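Local coordinates for FAD dependent oxidoreductase (Chelativorans sp. BNC1, PDB 6PXS), which binds FAD and oxidises iminodiacetate, as a flavin-dependent oxidase of the DadA oxidoreductase family, at residues L216-V221 with I328-G333; V221-Q226 with R265-G270. One frame throughout, in Å; residues are numbered along the deposited sequence.

How the contacts relate
From the N terminus, the chain first reaches 216-221, a loop that leads into the long strand 220-231, and the strand carries on through 221-226; the two contacts therefore share Val221. Contact 2 closes the shorter loop, when the chain returns at 265-270 after the strands 251-254 and 258-261. Contact 1 closes the longer one, when the chain reaches 328-333 at the end of strand 326-330, with contact 2 nested inside that loop. Their centres lie about 14 Å apart. Contact 1 joins the start of strand 220-231, in the antiparallel sheet, to the six-stranded mixed sheet that includes strands 3-6 and 326-330, whereas contact 2 fastens a surface loop to the same strand further on.

Contact 1 (L216-V221 with I328-G333). With FAD (flavin-adenine dinucleotide), chain E.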
ATOM      1  N   LEU A 216      25.778  23.833 -17.412  1.00 63.60           N
ATOM      2  CA  LEU A 216      25.562  22.822 -18.433  1.00 62.06           C
ATOM      3  C   LEU A 216      24.111  22.836 -18.907  1.00 59.76           C
ATOM      4  O   LEU A 216      23.204  23.301 -18.212  1.00 59.89           O
ATOM      5  CB  LEU A 216      25.916  21.433 -17.898  1.00 60.75           C
ATOM      6  CG  LEU A 216      27.355  21.240 -17.417  1.00 60.66           C
ATOM      7  CD1 LEU A 216      27.496  19.917 -16.683  1.00 59.51           C
ATOM      8  CD2 LEU A 216      28.323  21.308 -18.583  1.00 60.25           C
ATOM      9  N   ARG A 217      23.905  22.320 -20.116  1.00 59.10           N
ATOM     10  CA  ARG A 217      22.577  22.140 -20.699  1.00 57.40           C
ATOM     11  C   ARG A 217      22.410  20.646 -20.961  1.00 56.42           C
ATOM     12  O   ARG A 217      22.678  20.163 -22.064  1.00 57.82           O
ATOM     13  CB  ARG A 217      22.412  22.967 -21.974  1.00 57.33           C
ATOM     14  N   HIS A 218      21.962  19.921 -19.939  1.00 53.60           N
ATOM     15  CA  HIS A 218      21.788  18.474 -19.995  1.00 51.07           C
ATOM     16  C   HIS A 218      20.438  18.140 -20.626  1.00 49.82           C
ATOM     17  O   HIS A 218      19.397  18.336 -19.987  1.00 49.57           O
ATOM     18  CB  HIS A 218      21.889  17.887 -18.585  1.00 53.93           C
ATOM     19  CG  HIS A 218      22.137  16.412 -18.554  1.00 51.81           C
ATOM     20  ND1 HIS A 218      23.195  15.821 -19.209  1.00 54.67           N
ATOM     21  CD2 HIS A 218      21.474  15.409 -17.930  1.00 51.24           C
ATOM     22  CE1 HIS A 218      23.168  14.517 -18.997  1.00 53.19           C
ATOM     23  NE2 HIS A 218      22.134  14.242 -18.224  1.00 50.65           N
ATOM     24  N   PRO A 219      20.403  17.637 -21.870  1.00 48.22           N
ATOM     25  CA  PRO A 219      19.115  17.404 -22.548  1.00 47.99           C
ATOM     26  C   PRO A 219      18.514  16.036 -22.226  1.00 48.43           C
ATOM     27  O   PRO A 219      18.306  15.196 -23.107  1.00 48.39           O
ATOM     28  CB  PRO A 219      19.503  17.535 -24.025  1.00 46.74           C
ATOM     29  CG  PRO A 219      20.884  16.973 -24.077  1.00 43.15           C
ATOM     30  CD  PRO A 219      21.541  17.302 -22.748  1.00 45.00           C
ATOM     31  N   VAL A 220      18.229  15.806 -20.946  1.00 48.65           N
ATOM     32  CA  VAL A 220      17.598  14.573 -20.484  1.00 46.00           C
ATOM     33  C   VAL A 220      16.446  14.961 -19.568  1.00 45.85           C
ATOM     34  O   VAL A 220      16.668  15.521 -18.486  1.00 45.41           O
ATOM     35  CB  VAL A 220      18.583  13.645 -19.761  1.00 47.31           C
ATOM     36  CG1 VAL A 220      17.876  12.373 -19.305  1.00 44.65           C
ATOM     37  CG2 VAL A 220      19.758  13.313 -20.667  1.00 46.82           C
ATOM     38  N   VAL A 221      15.228  14.659 -19.993  1.00 45.97           N
ATOM     39  CA  VAL A 221      14.023  14.989 -19.236  1.00 47.48           C
ATOM     40  C   VAL A 221      13.268  13.691 -18.987  1.00 47.31           C
ATOM     41  O   VAL A 221      13.486  12.683 -19.683  1.00 51.45           O
ATOM     42  CB  VAL A 221      13.149  16.028 -19.976  1.00 49.72           C
ATOM     43  CG1 VAL A 221      13.941  17.301 -20.222  1.00 51.35           C
ATOM     44  CG2 VAL A 221      12.634  15.456 -21.287  1.00 51.43           C
ATOM     45  N   ILE A 328      29.620  12.039 -16.418  1.00 52.54           N
ATOM     46  CA  ILE A 328      28.167  11.966 -16.509  1.00 48.90           C
ATOM     47  C   ILE A 328      27.776  10.685 -17.227  1.00 45.59           C
ATOM     48  O   ILE A 328      28.376  10.321 -18.244  1.00 42.05           O
ATOM     49  CB  ILE A 328      27.581  13.193 -17.238  1.00 51.65           C
ATOM     50  CG1 ILE A 328      27.951  14.474 -16.490  1.00 54.40           C
ATOM     51  CG2 ILE A 328      26.065  13.071 -17.367  1.00 51.35           C
ATOM     52  CD1 ILE A 328      27.476  15.739 -17.173  1.00 56.35           C
ATOM     53  N   GLY A 329      26.770  10.004 -16.687  1.00 46.95           N
ATOM     54  CA  GLY A 329      26.130   8.900 -17.370  1.00 44.56           C
ATOM     55  C   GLY A 329      24.624   9.015 -17.264  1.00 45.63           C
ATOM     56  O   GLY A 329      24.072   8.979 -16.159  1.00 48.81           O
ATOM     57  N   ASN A 330      23.946   9.160 -18.395  1.00 45.68           N
ATOM     58  CA  ASN A 330      22.503   9.372 -18.401  1.00 45.52           C
ATOM     59  C   ASN A 330      22.008   9.199 -19.832  1.00 46.97           C
ATOM     60  O   ASN A 330      22.794   8.991 -20.762  1.00 44.81           O
ATOM     61  CB  ASN A 330      22.148  10.751 -17.840  1.00 44.59           C
ATOM     62  CG  ASN A 330      20.718  10.831 -17.357  1.00 48.13           C
ATOM     63  OD1 ASN A 330      20.024   9.818 -17.278  1.00 51.67           O
ATOM     64  ND2 ASN A 330      20.270  12.036 -17.021  1.00 46.82           N
ATOM     65  N   GLY A 331      20.693   9.287 -20.001  1.00 45.38           N
ATOM     66  CA  GLY A 331      20.087   9.133 -21.307  1.00 43.42           C
ATOM     67  C   GLY A 331      19.774   7.708 -21.692  1.00 41.72           C
ATOM     68  O   GLY A 331      19.638   7.420 -22.886  1.00 43.33           O
ATOM     69  N   LEU A 332      19.653   6.804 -20.719  1.00 42.12           N
ATOM     70  CA  LEU A 332      19.413   5.401 -21.033  1.00 42.29           C
ATOM     71  C   LEU A 332      18.011   5.159 -21.572  1.00 40.71           C
ATOM     72  O   LEU A 332      17.770   4.110 -22.177  1.00 42.09           O
ATOM     73  CB  LEU A 332      19.651   4.545 -19.791  1.00 43.39           C
ATOM     74  CG  LEU A 332      21.071   4.612 -19.229  1.00 43.75           C
ATOM     75  CD1 LEU A 332      21.206   3.733 -17.994  1.00 44.08           C
ATOM     76  CD2 LEU A 332      22.084   4.214 -20.292  1.00 38.04           C
ATOM     77  N   GLY A 333      17.090   6.094 -21.363  1.00 39.08           N
ATOM     78  CA  GLY A 333      15.776   5.981 -21.976  1.00 40.06           C
ATOM     79  C   GLY A 333      15.088   4.681 -21.610  1.00 36.28           C
ATOM     80  O   GLY A 333      15.020   4.296 -20.437  1.00 36.56           O
TER
HETATM   81  PA  FAD E 401      17.338   5.892 -12.147  1.00 34.20           P
HETATM   82  O1A FAD E 401      16.115   6.724 -12.039  1.00 31.30           O
HETATM   83  O2A FAD E 401      17.097   4.393 -11.948  1.00 37.43           O
HETATM   84  O5B FAD E 401      18.460   6.375 -11.162  1.00 36.36           O
HETATM   85  C5B FAD E 401      18.519   7.741 -10.704  1.00 41.88           C
HETATM   86  C4B FAD E 401      18.799   7.739  -9.223  1.00 43.79           C
HETATM   87  O4B FAD E 401      19.523   8.940  -8.865  1.00 50.20           O
HETATM   88  C3B FAD E 401      17.552   7.712  -8.338  1.00 41.67           C
HETATM   89  O3B FAD E 401      17.753   6.854  -7.221  1.00 38.21           O
HETATM   90  C2B FAD E 401      17.410   9.173  -7.908  1.00 48.53           C
HETATM   91  O2B FAD E 401      16.727   9.309  -6.667  1.00 45.90           O
HETATM   92  C1B FAD E 401      18.878   9.564  -7.778  1.00 50.04           C
HETATM   93  N9A FAD E 401      19.131  11.000  -7.844  1.00 64.90           N
HETATM   94  C8A FAD E 401      18.783  11.860  -8.851  1.00 49.07           C
HETATM   95  N7A FAD E 401      19.139  13.104  -8.637  1.00 55.79           N
HETATM   96  C5A FAD E 401      19.766  13.057  -7.400  1.00 55.82           C
HETATM   97  C6A FAD E 401      20.372  14.048  -6.605  1.00 55.56           C
HETATM   98  N6A FAD E 401      20.449  15.336  -6.950  1.00 53.75           N
HETATM   99  N1A FAD E 401      20.903  13.664  -5.422  1.00 51.65           N
HETATM  100  C2A FAD E 401      20.830  12.379  -5.066  1.00 53.95           C
HETATM  101  N3A FAD E 401      20.283  11.361  -5.736  1.00 49.50           N
HETATM  102  C4A FAD E 401      19.766  11.768  -6.900  1.00 52.75           C
HETATM  103  N1  FAD E 401      14.948  -0.800 -19.992  1.00 48.07           N
HETATM  104  C2  FAD E 401      15.238  -1.987 -20.601  1.00 48.59           C
HETATM  105  O2  FAD E 401      16.378  -2.248 -21.001  1.00 50.66           O
HETATM  106  N3  FAD E 401      14.242  -2.932 -20.776  1.00 44.09           N
HETATM  107  C4  FAD E 401      12.925  -2.800 -20.389  1.00 44.82           C
HETATM  108  O4  FAD E 401      12.126  -3.710 -20.599  1.00 46.56           O
HETATM  109  C4X FAD E 401      12.625  -1.534 -19.746  1.00 44.58           C
HETATM  110  N5  FAD E 401      11.402  -1.325 -19.348  1.00 42.04           N
HETATM  111  C5X FAD E 401      11.115  -0.117 -18.732  1.00 39.85           C
HETATM  112  C6  FAD E 401       9.811   0.122 -18.301  1.00 41.20           C
HETATM  113  C7  FAD E 401       9.471   1.317 -17.673  1.00 39.97           C
HETATM  114  C7M FAD E 401       8.052   1.539 -17.221  1.00 40.53           C
HETATM  115  C8  FAD E 401      10.453   2.301 -17.478  1.00 40.98           C
HETATM  116  C8M FAD E 401      10.116   3.606 -16.804  1.00 45.61           C
HETATM  117  C9  FAD E 401      11.755   2.064 -17.907  1.00 39.84           C
HETATM  118  C9A FAD E 401      12.093   0.868 -18.530  1.00 38.25           C
HETATM  119  N10 FAD E 401      13.405   0.599 -18.973  1.00 38.61           N
HETATM  120  C10 FAD E 401      13.705  -0.594 -19.591  1.00 44.05           C
HETATM  121  C1' FAD E 401      14.475   1.596 -18.806  1.00 37.09           C
HETATM  122  C2' FAD E 401      15.201   1.484 -17.466  1.00 37.57           C
HETATM  123  O2' FAD E 401      14.273   1.190 -16.422  1.00 38.44           O
HETATM  124  C3' FAD E 401      15.892   2.813 -17.162  1.00 35.71           C
HETATM  125  O3' FAD E 401      16.491   3.311 -18.353  1.00 39.32           O
HETATM  126  C4' FAD E 401      16.971   2.735 -16.082  1.00 35.02           C
HETATM  127  O4' FAD E 401      16.392   2.217 -14.885  1.00 34.98           O
HETATM  128  C5' FAD E 401      17.592   4.090 -15.819  1.00 37.30           C
HETATM  129  O5' FAD E 401      18.530   3.979 -14.728  1.00 36.52           O
HETATM  130  P   FAD E 401      19.235   5.254 -14.133  1.00 36.98           P
HETATM  131  O1P FAD E 401      19.848   6.062 -15.282  1.00 41.73           O
HETATM  132  O2P FAD E 401      20.167   4.911 -13.029  1.00 34.01           O
HETATM  133  O3P FAD E 401      18.004   6.089 -13.572  1.00 38.96           O
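Val220 and Gly331 mark the closest backbone approach, with their CA atoms 6.0 Å apart. The touching parts run in broadly similar directions, 31° from parallel, and no backbone hydrogen bond joins them, leaving the side chains to make the contact. Its polar centre is a bond from Asn330 ND2 to His218 NE2, 3.1 Å long. The amide nitrogen arrives at the edge of the imidazole, almost in the ring plane, and the two flat groups are turned by only 23°. With CG of His218 anti to the backbone N (chi1 -163°), the ring extends to this amide. Since NE2 accepts, the ring proton is probably on ND1. The asparagine suits a buried place because both ends of its amide find work: ND2 also makes a weak bond to Gly204 O, and OD1 weakly accepts from Gly331 N, which limits rotation of the amide. Apolar groups surround the pair. Val220 crosses the Asn330 side chain at a slant, its CG1 lying above the amide plane, 3.8 Å from Asn330 CG, and Ile328 CG2 lies 3.6 Å from His218 CE1, approaching the ring obliquely. Leu216 CD1 meets Ile328 CD1 at 4.2 Å. Gly331 has a positive phi, at which a side chain would collide with the preceding carbonyl oxygen. Two residues on, Gly333 O accepts a 2.7 Å bond from O3' of the FAD ribityl chain. Strand 326-330, this glycine-rich turn and helix 336-352 form a strand-turn-helix consistent with a second glycine-rich motif of the Rossmann-type FAD domain, where Gly333 and Gly336 bind FAD.

Contact 2 (V221-Q226 with R265-G270); sequences VPQKGQ and REDGSG
A type II beta turn from Glu266 to Ser269 is fastened to the strand 220-231, with Lys224 as its main anchor. Glu266 N bonds to Lys224 O at 3.2 Å, nearly straight at 165°, while Lys224 N is held by Ser269 OG at 2.9 Å and only weakly by Glu266 O. Ser269 suits the turn's last position: its hydroxyl sits between its own backbone N and carbonyl carbon (chi1 65°), which brings it to the strand's amide. Gly268 takes up the positive phi of the turn's third residue. Lys224 and Glu266 run side by side with extended chains, Lys224 CD 3.6 Å from Glu266 OE2. Their charged ends stay beyond a salt bridge, and Lys224 NZ bonds instead to Arg274 O. The antiparallel sheet explains the setting: strand 220-231 lies between 258-261 and 298-310, and the chain leaving 258-261 stays beside it, Thr264 pairing with Gln226 before this turn begins; the same strand touches the FAD through Gly225. Gln226 NE2 reaches Glu266 OE1 at 3.0 Å, using the syn lone pair of the carboxylate, although the amide is turned 51° from it; the same nitrogen bonds to Thr276 OG1. Thr264 OG1 also bonds to Glu266 OE1. Were Glu266 replaced by an alanine, Gln226 NE2 and Thr264 OG1 would probably each lose one partner, and the Lys224 chain would lose the carboxylate packed along it. On the other side of the turn, Gln223 NE2 bonds to Asp267 OD1 at 3.0 Å, meeting it from above the carboxylate plane. Pro222 CG packs on the backbone of Gly270, 3.8 Å from its C.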
ATOM      1  N   VAL A 221      15.228  14.659 -19.993  1.00 45.97           N
ATOM      2  CA  VAL A 221      14.023  14.989 -19.236  1.00 47.48           C
ATOM      3  C   VAL A 221      13.268  13.691 -18.987  1.00 47.31           C
ATOM      4  O   VAL A 221      13.486  12.683 -19.683  1.00 51.45           O
ATOM      5  CB  VAL A 221      13.149  16.028 -19.976  1.00 49.72           C
ATOM      6  CG1 VAL A 221      13.941  17.301 -20.222  1.00 51.35           C
ATOM      7  CG2 VAL A 221      12.634  15.456 -21.287  1.00 51.43           C
ATOM      8  N   PRO A 222      12.370  13.673 -18.004  1.00 42.70           N
ATOM      9  CA  PRO A 222      11.677  12.423 -17.671  1.00 40.22           C
ATOM     10  C   PRO A 222      10.578  12.089 -18.666  1.00 41.42           C
ATOM     11  O   PRO A 222       9.875  12.968 -19.171  1.00 43.94           O
ATOM     12  CB  PRO A 222      11.093  12.708 -16.282  1.00 41.85           C
ATOM     13  CG  PRO A 222      10.882  14.174 -16.267  1.00 43.63           C
ATOM     14  CD  PRO A 222      12.000  14.765 -17.086  1.00 45.37           C
ATOM     15  N   GLN A 223      10.440  10.795 -18.947  1.00 38.78           N
ATOM     16  CA  GLN A 223       9.332  10.259 -19.734  1.00 38.66           C
ATOM     17  C   GLN A 223       8.594   9.267 -18.841  1.00 40.82           C
ATOM     18  O   GLN A 223       9.058   8.141 -18.636  1.00 45.74           O
ATOM     19  CB  GLN A 223       9.822   9.594 -21.018  1.00 41.69           C
ATOM     20  CG  GLN A 223       8.696   9.124 -21.936  1.00 42.10           C
ATOM     21  CD  GLN A 223       9.191   8.280 -23.097  1.00 43.27           C
ATOM     22  OE1 GLN A 223       9.870   7.270 -22.904  1.00 46.68           O
ATOM     23  NE2 GLN A 223       8.849   8.689 -24.312  1.00 42.07           N
ATOM     24  N   LYS A 224       7.451   9.689 -18.308  1.00 40.32           N
ATOM     25  CA  LYS A 224       6.677   8.829 -17.425  1.00 40.65           C
ATOM     26  C   LYS A 224       6.331   7.516 -18.119  1.00 44.70           C
ATOM     27  O   LYS A 224       6.121   7.463 -19.335  1.00 42.71           O
ATOM     28  CB  LYS A 224       5.402   9.545 -16.981  1.00 42.52           C
ATOM     29  CG  LYS A 224       4.457   8.698 -16.147  1.00 42.38           C
ATOM     30  CD  LYS A 224       3.286   9.528 -15.657  1.00 43.93           C
ATOM     31  CE  LYS A 224       2.278   8.682 -14.903  1.00 47.05           C
ATOM     32  NZ  LYS A 224       1.105   9.487 -14.460  1.00 50.35           N
ATOM     33  N   GLY A 225       6.280   6.447 -17.330  1.00 44.18           N
ATOM     34  CA  GLY A 225       5.887   5.148 -17.836  1.00 43.03           C
ATOM     35  C   GLY A 225       5.151   4.322 -16.802  1.00 39.82           C
ATOM     36  O   GLY A 225       5.657   4.108 -15.697  1.00 40.62           O
ATOM     37  N   GLN A 226       3.956   3.851 -17.146  1.00 38.08           N
ATOM     38  CA  GLN A 226       3.160   3.008 -16.264  1.00 39.23           C
ATOM     39  C   GLN A 226       3.235   1.568 -16.754  1.00 37.90           C
ATOM     40  O   GLN A 226       3.053   1.304 -17.946  1.00 37.17           O
ATOM     41  CB  GLN A 226       1.708   3.484 -16.221  1.00 35.57           C
ATOM     42  CG  GLN A 226       1.558   4.966 -15.926  1.00 36.04           C
ATOM     43  CD  GLN A 226       0.111   5.401 -15.820  1.00 37.44           C
ATOM     44  OE1 GLN A 226      -0.740   4.657 -15.332  1.00 37.57           O
ATOM     45  NE2 GLN A 226      -0.177   6.611 -16.282  1.00 38.54           N
ATOM     46  N   ARG A 265       4.333   5.522 -22.706  1.00 40.72           N
ATOM     47  CA  ARG A 265       5.438   6.406 -23.099  1.00 43.52           C
ATOM     48  C   ARG A 265       4.873   7.823 -23.178  1.00 45.06           C
ATOM     49  O   ARG A 265       4.422   8.270 -24.237  1.00 45.91           O
ATOM     50  CB  ARG A 265       6.052   5.955 -24.416  1.00 49.80           C
ATOM     51  CG  ARG A 265       6.692   4.579 -24.322  1.00 54.12           C
ATOM     52  CD  ARG A 265       6.961   3.948 -25.676  1.00 58.91           C
ATOM     53  NE  ARG A 265       7.390   2.561 -25.516  1.00 65.44           N
ATOM     54  CZ  ARG A 265       8.602   2.193 -25.108  1.00 68.60           C
ATOM     55  NH1 ARG A 265       8.898   0.906 -24.985  1.00 66.91           N
ATOM     56  NH2 ARG A 265       9.520   3.108 -24.818  1.00 68.96           N
ATOM     57  N   GLU A 266       4.922   8.530 -22.050  1.00 46.10           N
ATOM     58  CA  GLU A 266       4.238   9.810 -21.883  1.00 47.02           C
ATOM     59  C   GLU A 266       5.268  10.933 -21.951  1.00 46.71           C
ATOM     60  O   GLU A 266       5.969  11.209 -20.974  1.00 46.97           O
ATOM     61  CB  GLU A 266       3.470   9.826 -20.566  1.00 46.99           C
ATOM     62  CG  GLU A 266       2.419   8.726 -20.459  1.00 44.71           C
ATOM     63  CD  GLU A 266       1.713   8.703 -19.115  1.00 42.35           C
ATOM     64  OE1 GLU A 266       1.597   7.608 -18.526  1.00 39.32           O
ATOM     65  OE2 GLU A 266       1.276   9.776 -18.647  1.00 43.08           O
ATOM     66  N   ASP A 267       5.354  11.581 -23.109  1.00 50.78           N
ATOM     67  CA  ASP A 267       6.248  12.720 -23.276  1.00 48.51           C
ATOM     68  C   ASP A 267       5.699  13.941 -22.549  1.00 45.51           C
ATOM     69  O   ASP A 267       4.490  14.088 -22.354  1.00 43.62           O
ATOM     70  CB  ASP A 267       6.433  13.042 -24.759  1.00 48.10           C
ATOM     71  CG  ASP A 267       7.289  12.020 -25.476  1.00 47.75           C
ATOM     72  OD1 ASP A 267       8.319  11.607 -24.903  1.00 46.07           O
ATOM     73  OD2 ASP A 267       6.931  11.631 -26.608  1.00 49.50           O
ATOM     74  N   GLY A 268       6.609  14.827 -22.149  1.00 44.24           N
ATOM     75  CA  GLY A 268       6.210  16.025 -21.435  1.00 46.98           C
ATOM     76  C   GLY A 268       5.416  15.745 -20.180  1.00 49.94           C
ATOM     77  O   GLY A 268       4.633  16.595 -19.744  1.00 54.46           O
ATOM     78  N   SER A 269       5.598  14.566 -19.585  1.00 47.48           N
ATOM     79  CA  SER A 269       4.843  14.191 -18.398  1.00 47.91           C
ATOM     80  C   SER A 269       5.372  14.850 -17.135  1.00 49.70           C
ATOM     81  O   SER A 269       4.634  14.943 -16.146  1.00 50.97           O
ATOM     82  CB  SER A 269       4.872  12.672 -18.222  1.00 46.37           C
ATOM     83  OG  SER A 269       6.189  12.226 -17.956  1.00 45.47           O
ATOM     84  N   GLY A 270       6.619  15.308 -17.140  1.00 49.17           N
ATOM     85  CA  GLY A 270       7.191  15.807 -15.913  1.00 46.44           C
ATOM     86  C   GLY A 270       7.324  14.681 -14.895  1.00 43.72           C
ATOM     87  O   GLY A 270       7.219  13.492 -15.209  1.00 41.58           O
TER